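Putative solute-binding component of ABC transporter (Clostridium phytofermentans, PDB 4YS6) probably serves as the extracellular sugar-capturing component of an ABC transporter, and holds beta-D-glucose in the cleft between its two lobes. Local coordinates at residues 288-300 and 329-341. Residues are numbered along the deposited sequence; the frame is centred on the assembly and turned at random.
With BGC (beta-D-glucopyranose), chain D.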
HETATM    1  N   MSE A 288     -11.452  10.363   2.018  1.00 13.37           N
HETATM    2  CA  MSE A 288     -11.398   9.152   2.815  1.00 17.07           C
HETATM    3  C   MSE A 288     -10.003   8.559   2.716  1.00 16.23           C
HETATM    4  O   MSE A 288      -9.186   8.948   1.853  1.00 14.85           O
HETATM    5  CB  MSE A 288     -12.437   8.144   2.321  1.00 15.49           C
HETATM    6  CG  MSE A 288     -12.229   7.707   0.883  1.00 16.20           C
HETATM    7 SE   MSE A 288     -10.927   6.262   0.569  1.00 27.16          SE
HETATM    8  CE  MSE A 288     -12.128   4.720   0.529  1.00 21.06           C
ATOM      9  N   SER A 289      -9.732   7.615   3.609  1.00 12.74           N
ATOM     10  CA  SER A 289      -8.558   6.810   3.518  1.00 12.38           C
ATOM     11  C   SER A 289      -8.942   5.422   4.025  1.00 17.45           C
ATOM     12  O   SER A 289     -10.110   5.137   4.294  1.00 21.62           O
ATOM     13  CB  SER A 289      -7.387   7.431   4.296  1.00 13.06           C
ATOM     14  OG  SER A 289      -6.153   6.742   4.056  1.00 12.95           O
ATOM     15  N   ILE A 290      -7.988   4.526   4.026  1.00 17.08           N
ATOM     16  CA  ILE A 290      -8.216   3.155   4.471  1.00 14.43           C
ATOM     17  C   ILE A 290      -7.218   2.938   5.581  1.00 18.98           C
ATOM     18  O   ILE A 290      -6.025   3.192   5.404  1.00 19.38           O
ATOM     19  CB  ILE A 290      -8.014   2.122   3.328  1.00 21.06           C
ATOM     20  CG1 ILE A 290      -9.003   2.322   2.170  1.00 22.35           C
ATOM     21  CG2 ILE A 290      -8.075   0.680   3.874  1.00 19.37           C
ATOM     22  CD1 ILE A 290     -10.421   2.115   2.498  1.00 26.72           C
ATOM     23  N   PHE A 291      -7.697   2.485   6.728  1.00 13.99           N
ATOM     24  CA  PHE A 291      -6.836   2.229   7.867  1.00 12.85           C
ATOM     25  C   PHE A 291      -6.423   0.764   7.869  1.00 17.68           C
ATOM     26  O   PHE A 291      -7.257  -0.132   7.897  1.00 16.32           O
ATOM     27  CB  PHE A 291      -7.522   2.564   9.183  1.00 15.17           C
ATOM     28  CG  PHE A 291      -6.710   2.221  10.403  1.00 17.33           C
ATOM     29  CD1 PHE A 291      -5.424   2.724  10.569  1.00 21.86           C
ATOM     30  CD2 PHE A 291      -7.240   1.429  11.401  1.00 19.50           C
ATOM     31  CE1 PHE A 291      -4.687   2.415  11.707  1.00 19.72           C
ATOM     32  CE2 PHE A 291      -6.519   1.135  12.533  1.00 24.99           C
ATOM     33  CZ  PHE A 291      -5.228   1.632  12.679  1.00 22.59           C
ATOM     34  N   LYS A 292      -5.119   0.559   7.852  1.00 14.39           N
ATOM     35  CA  LYS A 292      -4.498  -0.737   7.931  1.00 13.57           C
ATOM     36  C   LYS A 292      -3.599  -0.740   9.180  1.00 17.71           C
ATOM     37  O   LYS A 292      -2.549  -0.095   9.237  1.00 15.74           O
ATOM     38  CB  LYS A 292      -3.702  -1.031   6.648  1.00 13.99           C
ATOM     39  CG  LYS A 292      -4.534  -0.871   5.372  1.00 15.83           C
ATOM     40  CD  LYS A 292      -3.918  -1.516   4.153  1.00 17.07           C
ATOM     41  CE  LYS A 292      -2.551  -0.956   3.784  1.00 16.48           C
ATOM     42  NZ  LYS A 292      -2.179  -1.524   2.452  1.00 14.46           N
ATOM     43  N   ASP A 293      -4.046  -1.429  10.219  1.00 15.40           N
ATOM     44  CA  ASP A 293      -3.358  -1.339  11.504  1.00 12.91           C
ATOM     45  C   ASP A 293      -2.075  -2.180  11.431  1.00 12.92           C
ATOM     46  O   ASP A 293      -2.132  -3.413  11.513  1.00 16.51           O
ATOM     47  CB  ASP A 293      -4.270  -1.812  12.641  1.00 17.13           C
ATOM     48  CG  ASP A 293      -3.699  -1.509  14.014  1.00 17.45           C
ATOM     49  OD1 ASP A 293      -2.456  -1.412  14.159  1.00 17.93           O
ATOM     50  OD2 ASP A 293      -4.491  -1.367  14.969  1.00 18.79           O
ATOM     51  N   THR A 294      -0.933  -1.514  11.258  1.00 13.74           N
ATOM     52  CA  THR A 294       0.333  -2.245  11.110  1.00 14.71           C
ATOM     53  C   THR A 294       0.686  -3.066  12.345  1.00 15.21           C
ATOM     54  O   THR A 294       1.478  -4.004  12.255  1.00 17.30           O
ATOM     55  CB  THR A 294       1.526  -1.305  10.794  1.00 13.97           C
ATOM     56  OG1 THR A 294       1.740  -0.354  11.848  1.00 18.43           O
ATOM     57  CG2 THR A 294       1.289  -0.572   9.511  1.00 16.84           C
ATOM     58  N   ARG A 295       0.122  -2.724  13.508  1.00 13.52           N
ATOM     59  CA  ARG A 295       0.408  -3.485  14.709  1.00 13.96           C
ATOM     60  C   ARG A 295      -0.184  -4.884  14.585  1.00 15.26           C
ATOM     61  O   ARG A 295       0.381  -5.875  15.076  1.00 17.73           O
ATOM     62  CB  ARG A 295      -0.168  -2.786  15.933  1.00 15.18           C
ATOM     63  CG  ARG A 295       0.343  -1.405  16.153  1.00 17.89           C
ATOM     64  CD  ARG A 295      -0.426  -0.754  17.281  1.00 21.78           C
ATOM     65  NE  ARG A 295      -1.818  -0.546  16.880  1.00 17.18           N
ATOM     66  CZ  ARG A 295      -2.709   0.107  17.613  1.00 20.05           C
ATOM     67  NH1 ARG A 295      -2.362   0.600  18.781  1.00 19.49           N
ATOM     68  NH2 ARG A 295      -3.939   0.254  17.168  1.00 19.36           N
ATOM     69  N   THR A 296      -1.352  -4.950  13.946  1.00 13.69           N
ATOM     70  CA  THR A 296      -2.056  -6.210  13.731  1.00 15.07           C
ATOM     71  C   THR A 296      -1.323  -7.083  12.743  1.00 15.97           C
ATOM     72  O   THR A 296      -1.189  -8.295  12.940  1.00 16.97           O
ATOM     73  CB  THR A 296      -3.477  -5.963  13.204  1.00 23.93           C
ATOM     74  OG1 THR A 296      -4.179  -5.157  14.153  1.00 27.36           O
ATOM     75  CG2 THR A 296      -4.224  -7.278  13.005  1.00 30.20           C
ATOM     76  N   LEU A 297      -0.874  -6.466  11.659  1.00 14.22           N
ATOM     77  CA  LEU A 297      -0.092  -7.191  10.662  1.00 16.57           C
ATOM     78  C   LEU A 297       1.169  -7.757  11.313  1.00 14.53           C
ATOM     79  O   LEU A 297       1.483  -8.941  11.138  1.00 14.46           O
ATOM     80  CB  LEU A 297       0.262  -6.287   9.482  1.00 13.88           C
ATOM     81  CG  LEU A 297       1.076  -6.924   8.359  1.00 17.04           C
ATOM     82  CD1 LEU A 297       0.404  -8.162   7.843  1.00 19.54           C
ATOM     83  CD2 LEU A 297       1.257  -5.909   7.222  1.00 17.71           C
ATOM     84  N   ALA A 298       1.881  -6.929  12.077  1.00 13.19           N
ATOM     85  CA  ALA A 298       3.089  -7.379  12.760  1.00 13.53           C
ATOM     86  C   ALA A 298       2.777  -8.533  13.703  1.00 13.88           C
ATOM     87  O   ALA A 298       3.536  -9.502  13.762  1.00 15.69           O
ATOM     88  CB  ALA A 298       3.754  -6.251  13.507  1.00 15.68           C
ATOM     89  N   SER A 299       1.656  -8.454  14.413  1.00 16.33           N
ATOM     90  CA  SER A 299       1.260  -9.521  15.322  1.00 14.66           C
ATOM     91  C   SER A 299       1.073 -10.844  14.585  1.00 17.86           C
ATOM     92  O   SER A 299       1.496 -11.901  15.063  1.00 16.28           O
ATOM     93  CB  SER A 299      -0.033  -9.138  16.059  1.00 19.49           C
ATOM     94  OG  SER A 299      -0.414 -10.207  16.911  1.00 28.57           O
ATOM     95  N   GLN A 300       0.464 -10.785  13.409  1.00 16.16           N
ATOM     96  CA  GLN A 300       0.205 -11.985  12.632  1.00 16.09           C
ATOM     97  C   GLN A 300       1.524 -12.560  12.132  1.00 15.17           C
ATOM     98  O   GLN A 300       1.725 -13.782  12.141  1.00 15.26           O
ATOM     99  CB  GLN A 300      -0.731 -11.694  11.468  1.00 17.24           C
ATOM    100  CG  GLN A 300      -2.145 -11.431  11.901  1.00 17.77           C
ATOM    101  CD  GLN A 300      -2.706 -12.570  12.737  1.00 24.14           C
ATOM    102  OE1 GLN A 300      -3.003 -12.402  13.917  1.00 29.91           O
ATOM    103  NE2 GLN A 300      -2.820 -13.736  12.137  1.00 24.39           N
ATOM    104  N   VAL A 329       0.947 -18.846  -2.761  1.00 14.24           N
ATOM    105  CA  VAL A 329       1.676 -18.671  -1.510  1.00 12.72           C
ATOM    106  C   VAL A 329       0.654 -18.638  -0.371  1.00 13.44           C
ATOM    107  O   VAL A 329      -0.311 -17.893  -0.434  1.00 16.04           O
ATOM    108  CB  VAL A 329       2.534 -17.385  -1.522  1.00 15.10           C
ATOM    109  CG1 VAL A 329       3.226 -17.208  -0.192  1.00 17.47           C
ATOM    110  CG2 VAL A 329       3.538 -17.443  -2.659  1.00 15.51           C
ATOM    111  N   PRO A 330       0.832 -19.496   0.645  1.00 12.70           N
ATOM    112  CA  PRO A 330      -0.139 -19.462   1.749  1.00 12.67           C
ATOM    113  C   PRO A 330      -0.082 -18.124   2.435  1.00 14.00           C
ATOM    114  O   PRO A 330       1.020 -17.662   2.769  1.00 15.46           O
ATOM    115  CB  PRO A 330       0.315 -20.577   2.678  1.00 18.80           C
ATOM    116  CG  PRO A 330       1.226 -21.436   1.860  1.00 19.41           C
ATOM    117  CD  PRO A 330       1.818 -20.580   0.790  1.00 13.82           C
ATOM    118  N   SER A 331      -1.249 -17.500   2.585  1.00 12.30           N
ATOM    119  CA  SER A 331      -1.325 -16.109   3.036  1.00 13.50           C
ATOM    120  C   SER A 331      -2.253 -15.876   4.194  1.00 14.91           C
ATOM    121  O   SER A 331      -3.222 -16.608   4.401  1.00 14.01           O
ATOM    122  CB  SER A 331      -1.769 -15.203   1.895  1.00 13.71           C
ATOM    123  OG  SER A 331      -0.962 -15.373   0.735  1.00 14.98           O
ATOM    124  N   TYR A 332      -1.957 -14.830   4.950  1.00 12.11           N
ATOM    125  CA  TYR A 332      -2.903 -14.309   5.931  1.00 12.19           C
ATOM    126  C   TYR A 332      -3.253 -12.904   5.515  1.00 15.04           C
ATOM    127  O   TYR A 332      -2.368 -12.058   5.404  1.00 14.94           O
ATOM    128  CB  TYR A 332      -2.361 -14.317   7.351  1.00 14.01           C
ATOM    129  CG  TYR A 332      -3.457 -14.067   8.342  1.00 13.97           C
ATOM    130  CD1 TYR A 332      -3.898 -12.782   8.607  1.00 18.17           C
ATOM    131  CD2 TYR A 332      -4.095 -15.119   8.958  1.00 16.22           C
ATOM    132  CE1 TYR A 332      -4.945 -12.551   9.496  1.00 22.20           C
ATOM    133  CE2 TYR A 332      -5.145 -14.900   9.847  1.00 19.12           C
ATOM    134  CZ  TYR A 332      -5.554 -13.611  10.102  1.00 23.84           C
ATOM    135  OH  TYR A 332      -6.587 -13.394  10.982  1.00 31.60           O
ATOM    136  N   LEU A 333      -4.541 -12.685   5.278  1.00 14.12           N
ATOM    137  CA  LEU A 333      -5.067 -11.384   4.868  1.00 14.85           C
ATOM    138  C   LEU A 333      -5.815 -10.732   6.029  1.00 17.40           C
ATOM    139  O   LEU A 333      -6.844 -11.256   6.476  1.00 15.93           O
ATOM    140  CB  LEU A 333      -6.011 -11.540   3.687  1.00 11.81           C
ATOM    141  CG  LEU A 333      -5.439 -11.635   2.270  1.00 22.20           C
ATOM    142  CD1 LEU A 333      -4.269 -12.567   2.162  1.00 24.93           C
ATOM    143  CD2 LEU A 333      -6.537 -12.028   1.272  1.00 20.90           C
ATOM    144  N   CYS A 334      -5.270  -9.630   6.531  1.00 16.69           N
ATOM    145  CA  CYS A 334      -5.948  -8.833   7.551  1.00 17.61           C
ATOM    146  C   CYS A 334      -6.985  -7.907   6.901  1.00 18.97           C
ATOM    147  O   CYS A 334      -6.898  -7.561   5.720  1.00 15.51           O
ATOM    148  CB  CYS A 334      -4.954  -8.001   8.351  1.00 19.20           C
ATOM    149  SG  CYS A 334      -3.566  -8.901   9.163  1.00 33.38           S
ATOM    150  N   GLU A 335      -7.947  -7.454   7.698  1.00 19.31           N
ATOM    151  CA  GLU A 335      -9.049  -6.645   7.179  1.00 19.37           C
ATOM    152  C   GLU A 335      -8.743  -5.137   7.194  1.00 17.24           C
ATOM    153  O   GLU A 335      -8.354  -4.583   8.228  1.00 21.84           O
ATOM    154  CB  GLU A 335     -10.317  -6.913   7.998  1.00 39.59           C
ATOM    155  CG  GLU A 335     -11.580  -6.361   7.353  1.00 57.62           C
ATOM    156  CD  GLU A 335     -12.836  -6.708   8.129  1.00 75.45           C
ATOM    157  OE1 GLU A 335     -12.888  -6.411   9.342  1.00 83.78           O
ATOM    158  OE2 GLU A 335     -13.768  -7.284   7.528  1.00 79.53           O
ATOM    159  N   PRO A 336      -8.861  -4.479   6.030  1.00 17.11           N
ATOM    160  CA  PRO A 336      -8.676  -3.023   5.973  1.00 16.35           C
ATOM    161  C   PRO A 336      -9.977  -2.345   6.366  1.00 17.02           C
ATOM    162  O   PRO A 336     -11.049  -2.949   6.196  1.00 19.31           O
ATOM    163  CB  PRO A 336      -8.300  -2.780   4.512  1.00 21.87           C
ATOM    164  CG  PRO A 336      -9.043  -3.835   3.772  1.00 23.01           C
ATOM    165  CD  PRO A 336      -9.103  -5.037   4.689  1.00 14.29           C
ATOM    166  N   VAL A 337      -9.897  -1.130   6.908  1.00 12.93           N
ATOM    167  CA  VAL A 337     -11.075  -0.468   7.466  1.00 13.72           C
ATOM    168  C   VAL A 337     -11.251   0.899   6.842  1.00 14.52           C
ATOM    169  O   VAL A 337     -10.312   1.688   6.778  1.00 14.89           O
ATOM    170  CB  VAL A 337     -10.955  -0.319   9.012  1.00 19.80           C
ATOM    171  CG1 VAL A 337     -12.160   0.398   9.588  1.00 26.05           C
ATOM    172  CG2 VAL A 337     -10.810  -1.696   9.653  1.00 22.40           C
ATOM    173  N   PHE A 338     -12.471   1.195   6.418  1.00 13.28           N
ATOM    174  CA  PHE A 338     -12.760   2.520   5.869  1.00 14.70           C
ATOM    175  C   PHE A 338     -12.592   3.604   6.937  1.00 14.62           C
ATOM    176  O   PHE A 338     -13.158   3.502   8.028  1.00 16.63           O
ATOM    177  CB  PHE A 338     -14.187   2.535   5.327  1.00 16.84           C
ATOM    178  CG  PHE A 338     -14.630   3.864   4.796  1.00 16.76           C
ATOM    179  CD1 PHE A 338     -15.231   4.790   5.617  1.00 22.53           C
ATOM    180  CD2 PHE A 338     -14.458   4.172   3.462  1.00 23.24           C
ATOM    181  CE1 PHE A 338     -15.649   6.012   5.128  1.00 28.40           C
ATOM    182  CE2 PHE A 338     -14.880   5.407   2.969  1.00 20.67           C
ATOM    183  CZ  PHE A 338     -15.469   6.315   3.812  1.00 21.80           C
ATOM    184  N   ALA A 339     -11.845   4.659   6.599  1.00 13.42           N
ATOM    185  CA  ALA A 339     -11.675   5.783   7.487  1.00 13.69           C
ATOM    186  C   ALA A 339     -12.032   7.121   6.825  1.00 15.71           C
ATOM    187  O   ALA A 339     -11.713   7.385   5.671  1.00 16.17           O
ATOM    188  CB  ALA A 339     -10.246   5.818   7.982  1.00 18.39           C
ATOM    189  N   ASP A 340     -12.699   7.977   7.575  1.00 15.85           N
ATOM    190  CA  ASP A 340     -12.850   9.344   7.131  1.00 21.66           C
ATOM    191  C   ASP A 340     -12.877  10.234   8.352  1.00 23.51           C
ATOM    192  O   ASP A 340     -12.588   9.786   9.458  1.00 18.84           O
ATOM    193  CB  ASP A 340     -14.084   9.519   6.254  1.00 17.68           C
ATOM    194  CG  ASP A 340     -15.402   9.259   6.974  1.00 24.76           C
ATOM    195  OD1 ASP A 340     -15.468   9.184   8.225  1.00 30.14           O
ATOM    196  OD2 ASP A 340     -16.407   9.163   6.244  1.00 31.88           O
ATOM    197  N   ALA A 341     -13.178  11.506   8.161  1.00 32.08           N
ATOM    198  CA  ALA A 341     -13.004  12.429   9.265  1.00 28.08           C
ATOM    199  C   ALA A 341     -14.038  12.210  10.356  1.00 29.79           C
ATOM    200  O   ALA A 341     -13.839  12.671  11.478  1.00 34.74           O
ATOM    201  CB  ALA A 341     -13.069  13.830   8.788  1.00 33.40           C
TER
HETATM  202  C2  BGC D 403       1.339  -0.811   0.673  1.00 10.88           C
HETATM  203  C3  BGC D 403       0.641   0.489   0.910  1.00 12.91           C
HETATM  204  C4  BGC D 403       1.551   1.642   0.845  1.00 10.44           C
HETATM  205  C5  BGC D 403       2.371   1.657  -0.409  1.00 11.03           C
HETATM  206  C6  BGC D 403       3.466   2.701  -0.417  1.00 13.09           C
HETATM  207  C1  BGC D 403       2.024  -0.778  -0.708  1.00 12.38           C
HETATM  208  O1  BGC D 403       2.669  -1.863  -0.970  1.00 17.69           O
HETATM  209  O2  BGC D 403       0.402  -1.880   0.703  1.00 11.78           O
HETATM  210  O3  BGC D 403       0.006   0.386   2.240  1.00 12.38           O
HETATM  211  O4  BGC D 403       0.820   2.894   0.847  1.00 12.51           O
HETATM  212  O5  BGC D 403       3.006   0.349  -0.537  1.00 12.54           O
HETATM  213  O6  BGC D 403       4.201   2.709   0.797  1.00 12.98           O
HETATM  214  O   HOH W   1      -6.856  -2.372   9.931  1.00 23.26           O
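Strands 289-291 and 337-339 pair antiparallel, their axes 4.5 Å apart and their directions 136° from each other. Four backbone hydrogen bonds join them: Ser289 and Ala339 exchange two, as do Phe291 and Val337, where Phe291 N reaches Val337 O at 2.7 Å. Beyond the ladder a water donates to both Phe291 O and Glu335 O while accepting from Asp293 N. Helix 294-300 then runs nearly antiparallel (158°) to strand 331-334, axes 9.5 Å apart; Asp293 OD1 caps it by accepting from Arg295 N, and the Arg295 guanidinium grips the carboxylate side-on. Mostly apolar side chains line the paired strands; Ser289 is the polar exception, its OG bonded to Asp247. Ile290 CG2 lies 3.5 Å from CB of Pro336, which, lacking an N-H, sits just beyond the ladder; on the other face the CB atoms of Phe291 and Ala339 approach to 4.4 Å. Met288, present as selenomethionine, curls its flexible chain round to bring CE 3.7 Å from Phe338 CE2. In this two-lobed periplasmic-binding-protein fold the chain probably crosses between lobes here, beside the sugar cleft. The long chain of Lys292, kinked once at chi3, carries NZ to beta-D-glucopyranose, donating to O3 at 2.9 Å and weakly to O2; Gln271 also binds NZ. Small Cys334 tucks SG against Leu297 and Gln300 CG. Gln300 lays its flat amide over the Tyr332 ring, NE2 3.3 Å above the ring plane and over its centre, the two planes 37° apart, while OE1 bonds Lys303.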